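Local coordinates for uncharacterized protein (Legionella pneumophila subsp. pneumophila, PDB 5T2X), which is of unknown function but folds into a mostly helical chain and belongs to the DUF5630 family, at residues A[78-90]-A[212-224]. Numbering follows the deposited sequence.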
# COMPACT_ATOMS: atom_id res chain seq x y z
N GLU A 78 -6.21 12.76 -12.28
CA GLU A 78 -6.71 14.12 -12.25
C GLU A 78 -5.87 15.00 -13.17
O GLU A 78 -5.12 14.50 -14.02
CB GLU A 78 -6.72 14.61 -10.79
CG GLU A 78 -7.62 13.79 -9.88
CD GLU A 78 -7.24 13.91 -8.42
OE1 GLU A 78 -6.10 14.34 -8.13
OE2 GLU A 78 -8.07 13.57 -7.55
N GLU A 79 -5.98 16.32 -13.02
CA GLU A 79 -5.27 17.23 -13.91
C GLU A 79 -3.78 17.29 -13.58
O GLU A 79 -2.94 17.13 -14.47
CB GLU A 79 -5.89 18.63 -13.83
CG GLU A 79 -5.51 19.55 -14.98
CD GLU A 79 -6.11 20.93 -14.85
OE1 GLU A 79 -6.04 21.51 -13.75
OE2 GLU A 79 -6.67 21.44 -15.85
N HIS A 80 -3.45 17.50 -12.31
CA HIS A 80 -2.06 17.62 -11.88
C HIS A 80 -1.61 16.42 -11.04
O HIS A 80 -0.71 16.55 -10.20
CB HIS A 80 -1.85 18.92 -11.11
CG HIS A 80 -1.90 20.14 -11.98
ND1 HIS A 80 -3.08 20.79 -12.28
CD2 HIS A 80 -0.92 20.83 -12.61
CE1 HIS A 80 -2.82 21.83 -13.06
NE2 HIS A 80 -1.52 21.87 -13.28
N PHE A 81 -2.22 15.26 -11.25
CA PHE A 81 -1.78 14.03 -10.62
C PHE A 81 -2.29 12.84 -11.41
O PHE A 81 -3.46 12.82 -11.82
CB PHE A 81 -2.25 13.93 -9.16
CG PHE A 81 -2.06 12.56 -8.57
CD1 PHE A 81 -0.79 12.04 -8.37
CD2 PHE A 81 -3.16 11.79 -8.21
CE1 PHE A 81 -0.62 10.78 -7.83
CE2 PHE A 81 -2.99 10.53 -7.67
CZ PHE A 81 -1.72 10.03 -7.48
N SER A 82 -1.42 11.86 -11.62
CA SER A 82 -1.78 10.63 -12.31
C SER A 82 -1.12 9.46 -11.61
O SER A 82 0.07 9.53 -11.28
CB SER A 82 -1.36 10.68 -13.79
OG SER A 82 -2.02 11.72 -14.48
N PHE A 83 -1.88 8.40 -11.37
CA PHE A 83 -1.33 7.20 -10.76
C PHE A 83 -0.35 6.52 -11.70
O PHE A 83 -0.49 6.56 -12.93
CB PHE A 83 -2.45 6.23 -10.38
CG PHE A 83 -3.30 6.69 -9.23
CD1 PHE A 83 -4.50 7.35 -9.46
CD2 PHE A 83 -2.90 6.47 -7.93
CE1 PHE A 83 -5.28 7.77 -8.41
CE2 PHE A 83 -3.68 6.89 -6.87
CZ PHE A 83 -4.88 7.55 -7.11
N GLU A 84 0.67 5.89 -11.12
CA GLU A 84 1.68 5.17 -11.87
C GLU A 84 1.74 3.73 -11.38
O GLU A 84 1.47 3.44 -10.21
CB GLU A 84 3.05 5.83 -11.73
CG GLU A 84 3.08 7.29 -12.16
CD GLU A 84 4.47 7.90 -12.07
OE1 GLU A 84 5.45 7.15 -11.91
OE2 GLU A 84 4.57 9.15 -12.16
N GLU A 85 2.08 2.82 -12.29
CA GLU A 85 2.19 1.41 -11.99
C GLU A 85 3.63 1.04 -11.66
O GLU A 85 4.57 1.62 -12.21
CB GLU A 85 1.69 0.56 -13.16
CG GLU A 85 0.33 0.98 -13.70
CD GLU A 85 -0.06 0.19 -14.93
OE1 GLU A 85 0.24 -1.02 -15.00
OE2 GLU A 85 -0.67 0.79 -15.85
N TYR A 86 3.79 0.08 -10.75
CA TYR A 86 5.11 -0.43 -10.41
C TYR A 86 4.96 -1.78 -9.73
O TYR A 86 4.05 -1.95 -8.91
CB TYR A 86 5.87 0.55 -9.50
CG TYR A 86 5.15 0.91 -8.22
CD1 TYR A 86 5.38 0.20 -7.04
CD2 TYR A 86 4.26 1.97 -8.17
CE1 TYR A 86 4.73 0.53 -5.87
CE2 TYR A 86 3.61 2.31 -7.01
CZ TYR A 86 3.85 1.59 -5.86
OH TYR A 86 3.20 1.93 -4.69
N PRO A 87 5.82 -2.75 -10.03
CA PRO A 87 5.74 -4.06 -9.38
C PRO A 87 6.12 -3.95 -7.91
O PRO A 87 6.67 -2.92 -7.48
CB PRO A 87 6.75 -4.91 -10.17
CG PRO A 87 7.70 -3.93 -10.73
CD PRO A 87 6.91 -2.69 -11.03
N PRO A 88 5.87 -4.99 -7.10
CA PRO A 88 5.32 -6.31 -7.44
C PRO A 88 3.79 -6.37 -7.61
O PRO A 88 3.27 -7.42 -7.97
CB PRO A 88 5.75 -7.18 -6.26
CG PRO A 88 5.79 -6.23 -5.12
CD PRO A 88 6.26 -4.92 -5.68
N LEU A 89 3.10 -5.26 -7.35
CA LEU A 89 1.64 -5.26 -7.44
C LEU A 89 1.19 -5.21 -8.89
O LEU A 89 1.80 -4.54 -9.73
CB LEU A 89 1.06 -4.07 -6.67
CG LEU A 89 1.13 -4.14 -5.14
CD1 LEU A 89 0.33 -3.01 -4.52
CD2 LEU A 89 0.65 -5.49 -4.64
N THR A 90 0.10 -5.92 -9.18
CA THR A 90 -0.48 -5.90 -10.51
C THR A 90 -1.43 -4.71 -10.66
O THR A 90 -1.77 -4.03 -9.68
CB THR A 90 -1.23 -7.21 -10.80
OG1 THR A 90 -2.39 -7.29 -9.96
CG2 THR A 90 -0.33 -8.40 -10.52
N TYR A 212 10.98 2.24 -10.02
CA TYR A 212 9.75 1.76 -9.39
C TYR A 212 9.47 2.49 -8.09
O TYR A 212 8.31 2.75 -7.75
CB TYR A 212 9.84 0.26 -9.16
CG TYR A 212 9.97 -0.56 -10.43
CD1 TYR A 212 9.48 -0.08 -11.64
CD2 TYR A 212 10.58 -1.80 -10.42
CE1 TYR A 212 9.59 -0.82 -12.80
CE2 TYR A 212 10.71 -2.55 -11.58
CZ TYR A 212 10.20 -2.05 -12.76
OH TYR A 212 10.32 -2.79 -13.92
N SER A 213 10.52 2.85 -7.34
CA SER A 213 10.32 3.58 -6.10
C SER A 213 9.91 5.03 -6.36
O SER A 213 9.15 5.61 -5.58
CB SER A 213 11.59 3.54 -5.25
OG SER A 213 11.43 4.27 -4.05
N ILE A 214 10.40 5.62 -7.45
CA ILE A 214 9.97 6.96 -7.83
C ILE A 214 8.47 6.98 -8.11
O ILE A 214 7.76 7.93 -7.75
CB ILE A 214 10.77 7.46 -9.05
CG1 ILE A 214 12.24 7.66 -8.67
CG2 ILE A 214 10.19 8.76 -9.58
CD1 ILE A 214 12.47 8.76 -7.67
N SER A 215 7.96 5.92 -8.75
CA SER A 215 6.52 5.82 -8.99
C SER A 215 5.76 5.63 -7.68
O SER A 215 4.66 6.16 -7.52
CB SER A 215 6.23 4.68 -9.96
OG SER A 215 6.82 4.93 -11.23
N ALA A 216 6.34 4.88 -6.74
CA ALA A 216 5.69 4.70 -5.44
C ALA A 216 5.61 6.02 -4.68
O ALA A 216 4.60 6.30 -4.03
CB ALA A 216 6.44 3.65 -4.62
N ILE A 217 6.67 6.83 -4.76
CA ILE A 217 6.64 8.15 -4.12
C ILE A 217 5.58 9.02 -4.77
O ILE A 217 4.91 9.82 -4.09
CB ILE A 217 8.03 8.80 -4.18
CG1 ILE A 217 9.05 7.95 -3.43
CG2 ILE A 217 7.99 10.21 -3.61
CD1 ILE A 217 10.48 8.45 -3.54
N ASN A 218 5.39 8.88 -6.08
CA ASN A 218 4.35 9.64 -6.77
C ASN A 218 2.97 9.26 -6.25
O ASN A 218 2.16 10.13 -5.91
CB ASN A 218 4.45 9.40 -8.28
CG ASN A 218 3.29 9.99 -9.04
OD1 ASN A 218 3.30 11.18 -9.39
ND2 ASN A 218 2.27 9.18 -9.31
N ASN A 219 2.68 7.96 -6.18
CA ASN A 219 1.35 7.51 -5.75
C ASN A 219 1.11 7.80 -4.27
O ASN A 219 0.03 8.26 -3.90
CB ASN A 219 1.18 6.02 -6.03
CG ASN A 219 1.18 5.70 -7.51
OD1 ASN A 219 1.52 6.54 -8.34
ND2 ASN A 219 0.80 4.47 -7.85
N ALA A 220 2.11 7.53 -3.42
CA ALA A 220 1.89 7.58 -1.98
C ALA A 220 1.58 9.00 -1.51
O ALA A 220 0.74 9.19 -0.62
CB ALA A 220 3.10 7.03 -1.24
N TYR A 221 2.24 9.99 -2.09
CA TYR A 221 2.08 11.38 -1.67
C TYR A 221 1.35 12.22 -2.70
O TYR A 221 1.37 13.45 -2.61
CB TYR A 221 3.44 11.98 -1.34
CG TYR A 221 4.28 11.07 -0.47
CD1 TYR A 221 3.84 10.67 0.78
CD2 TYR A 221 5.51 10.59 -0.91
CE1 TYR A 221 4.59 9.83 1.58
CE2 TYR A 221 6.27 9.75 -0.13
CZ TYR A 221 5.81 9.37 1.12
OH TYR A 221 6.57 8.53 1.90
N PHE A 222 0.70 11.58 -3.68
CA PHE A 222 -0.14 12.27 -4.67
C PHE A 222 0.66 13.32 -5.43
O PHE A 222 0.18 14.43 -5.68
CB PHE A 222 -1.38 12.88 -4.01
CG PHE A 222 -2.16 11.91 -3.17
CD1 PHE A 222 -3.02 11.00 -3.77
CD2 PHE A 222 -2.03 11.90 -1.79
CE1 PHE A 222 -3.73 10.10 -3.00
CE2 PHE A 222 -2.74 11.01 -1.02
CZ PHE A 222 -3.60 10.10 -1.62
N GLY A 223 1.88 12.97 -5.82
CA GLY A 223 2.72 13.85 -6.61
C GLY A 223 3.31 15.03 -5.88
O GLY A 223 4.03 15.82 -6.50
N LYS A 224 3.04 15.19 -4.59
CA LYS A 224 3.52 16.33 -3.82
C LYS A 224 4.93 16.12 -3.26
O LYS A 224 5.40 16.95 -2.48
CB LYS A 224 2.55 16.65 -2.68
CG LYS A 224 1.35 17.47 -3.13
CD LYS A 224 0.41 17.79 -1.98
CE LYS A 224 -0.30 16.55 -1.47
NZ LYS A 224 -1.31 16.88 -0.42
O HOH W 1 1.32 12.86 -11.04
O HOH W 2 7.39 2.43 -12.35
O HOH W 3 0.55 2.79 -5.38
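Asn219, on helix 211-220, meets both N and O of Glu84, as a backbone peptide could, because its amide offers a donor and an acceptor together. Its ND2 reaches Glu84 O at 2.7 Å, in the carbonyl plane on a lone pair, while its OD1 accepts Glu84 N at 3.0 Å. Asn218 ND2 adds one bond to Ser82 O, at 3.0 Å, and is the second donor to Asn219 OD1; bonded at both ends, the Asn219 amide should be held in place. Extended beyond CG, the Glu84 side chain stacks its carboxylate on the Asn218 amide, planes 23° apart, and its OE1 accepts from Ser215 OG at 2.7 Å. Water 2 joins that hydroxyl to Glu85 O.

Phe81, its CG anti to the backbone N (chi1 168°), thereby turns its ring to the helix end, where Phe222 CA covers one face and the Phe222 ring points its edge at Phe81, planes at 72°. Tyr86 packs a face on Ala216 CB, small enough for the ring to lie close to the helix, and its hydroxyl bonds His168. Proline suits position 87 by presenting aliphatic CH groups: Pro87 CD sits over the Tyr212 ring centre in a CH-pi contact.

The linker between helices 66-76 and 91-111 thus lies along a short helix ended by a Schellman motif, with Phe222 as C-prime residue.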